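Local coordinates for protein UDP-N-acetylglucosamine 2-epimerase (Listeria monocytogenes, PDB 3OT5) that probably interconverts UDP-N-acetylglucosamine and UDP-N-acetylmannosamine by inverting the configuration at C2 of the sugar, as a UDP-N-acetylglucosamine 2-epimerase, at residues P176-Q179 with A180-L184. Sequence-based numbering, arbitrary orientation.
Sequences PTKQ and AKENL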
loop_
_atom_site.group_PDB
_atom_site.type_symbol
_atom_site.label_atom_id
_atom_site.label_comp_id
_atom_site.label_asym_id
_atom_site.label_seq_id
_atom_site.Cartn_x
_atom_site.Cartn_y
_atom_site.Cartn_z
ATOM N N PRO A 176 4.586 9.929 -3.007
ATOM C CA PRO A 176 4.997 8.654 -3.527
ATOM C C PRO A 176 5.357 8.752 -4.999
ATOM O O PRO A 176 6.144 7.947 -5.481
ATOM C CB PRO A 176 3.753 7.788 -3.337
ATOM C CG PRO A 176 2.637 8.736 -3.497
ATOM C CD PRO A 176 3.121 10.029 -2.891
ATOM N N THR A 177 4.820 9.749 -5.693
ATOM C CA THR A 177 5.073 9.892 -7.121
ATOM C C THR A 177 5.244 11.333 -7.557
ATOM O O THR A 177 4.954 12.278 -6.806
ATOM C CB THR A 177 3.897 9.328 -7.939
ATOM O OG1 THR A 177 2.707 10.068 -7.633
ATOM C CG2 THR A 177 3.667 7.851 -7.620
ATOM N N LYS A 178 5.710 11.486 -8.795
ATOM C CA LYS A 178 5.915 12.790 -9.376
ATOM C C LYS A 178 4.563 13.504 -9.419
ATOM O O LYS A 178 4.480 14.700 -9.110
ATOM C CB LYS A 178 6.529 12.675 -10.778
ATOM C CG LYS A 178 6.892 14.029 -11.406
ATOM C CD LYS A 178 7.492 13.878 -12.806
ATOM C CE LYS A 178 7.825 15.243 -13.428
ATOM N NZ LYS A 178 8.455 15.132 -14.800
ATOM N N GLN A 179 3.516 12.749 -9.775
ATOM C CA GLN A 179 2.147 13.268 -9.864
ATOM C C GLN A 179 1.686 13.868 -8.559
ATOM O O GLN A 179 1.129 14.945 -8.542
ATOM C CB GLN A 179 1.180 12.146 -10.240
ATOM C CG GLN A 179 -0.303 12.561 -10.384
ATOM C CD GLN A 179 -0.532 13.611 -11.464
ATOM O OE1 GLN A 179 -0.230 14.792 -11.280
ATOM N NE2 GLN A 179 -1.134 13.190 -12.575
ATOM N N ALA A 180 1.890 13.146 -7.466
ATOM C CA ALA A 180 1.493 13.632 -6.146
ATOM C C ALA A 180 2.222 14.934 -5.817
ATOM O O ALA A 180 1.665 15.818 -5.151
ATOM C CB ALA A 180 1.775 12.575 -5.079
ATOM N N LYS A 181 3.465 15.049 -6.274
ATOM C CA LYS A 181 4.252 16.252 -6.045
ATOM C C LYS A 181 3.623 17.403 -6.805
ATOM O O LYS A 181 3.408 18.473 -6.240
ATOM C CB LYS A 181 5.725 16.059 -6.437
ATOM C CG LYS A 181 6.579 17.323 -6.290
ATOM C CD LYS A 181 8.074 17.007 -6.322
ATOM C CE LYS A 181 8.927 18.219 -5.979
ATOM N NZ LYS A 181 10.359 17.833 -5.767
ATOM N N GLU A 182 3.329 17.178 -8.084
ATOM C CA GLU A 182 2.695 18.191 -8.921
ATOM C C GLU A 182 1.364 18.658 -8.320
ATOM O O GLU A 182 1.047 19.836 -8.365
ATOM C CB GLU A 182 2.498 17.657 -10.336
ATOM C CG GLU A 182 3.812 17.461 -11.071
ATOM C CD GLU A 182 3.659 16.730 -12.380
ATOM O OE1 GLU A 182 4.588 16.822 -13.208
ATOM O OE2 GLU A 182 2.617 16.064 -12.584
ATOM N N ASN A 183 0.578 17.728 -7.788
ATOM C CA ASN A 183 -0.682 18.089 -7.142
ATOM C C ASN A 183 -0.421 19.095 -6.048
ATOM O O ASN A 183 -1.132 20.090 -5.919
ATOM C CB ASN A 183 -1.362 16.858 -6.536
ATOM C CG ASN A 183 -1.865 15.892 -7.597
ATOM O OD1 ASN A 183 -2.001 16.252 -8.757
ATOM N ND2 ASN A 183 -2.158 14.677 -7.195
ATOM N N LEU A 184 0.614 18.837 -5.258
ATOM C CA LEU A 184 0.961 19.722 -4.165
ATOM C C LEU A 184 1.435 21.063 -4.705
ATOM O O LEU A 184 1.090 22.107 -4.157
ATOM C CB LEU A 184 1.987 19.068 -3.239
ATOM C CG LEU A 184 1.409 17.909 -2.417
ATOM C CD1 LEU A 184 2.509 17.041 -1.821
ATOM C CD2 LEU A 184 0.445 18.451 -1.329
#
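T177 is the N-cap of helix 178-186 and accepts the backbone N-H of A180; the helix links parallel strands 172-175 and 194-196 in a beta-alpha-beta unit of a Rossmann-like domain. The capping bond, from A180 N to OG1 of T177, is 3.2 Å long and nearly straight (164°). With chi1 at 62°, OG1 sits between the backbone N and the carbonyl carbon of its own residue, which turns it back over the first turn, where amide N-H groups have no preceding helical carbonyl to meet. Threonine suits this place because its short side chain carries an acceptor close to the backbone.

Three backbone bonds then start the alpha-helical ladder: K181 N to T177 O, E182 N to K178 O at 2.9 Å, and N183 N to Q179 O.

Apolar packing closes the inner side of the cap. P176, whose ring restricts the backbone just ahead of the helix, lays CD against the methyl CB of A180 at 3.6 Å; the small alanine, buried here, also touches S175 of the preceding strand.

The polar side chains divide by face. K181 runs extended away from the cap to a salt bridge with D400, while N183 donates through ND2 to G147 O, a buried amide thus tied to a loop. On the exposed face, K178 and E182 stand one turn apart, long flexible chains that suit a solvent-facing surface. The lysine stretches out fully, CG anti to the backbone N (chi1 -175°), and its NZ remains 4.5 Å from OE1 of E182, too far for a salt bridge, although the opposite charges probably attract weakly. The closer approach is made by the lysine's aliphatic part: CE of K178 lies 3.6 Å from OE1 of E182.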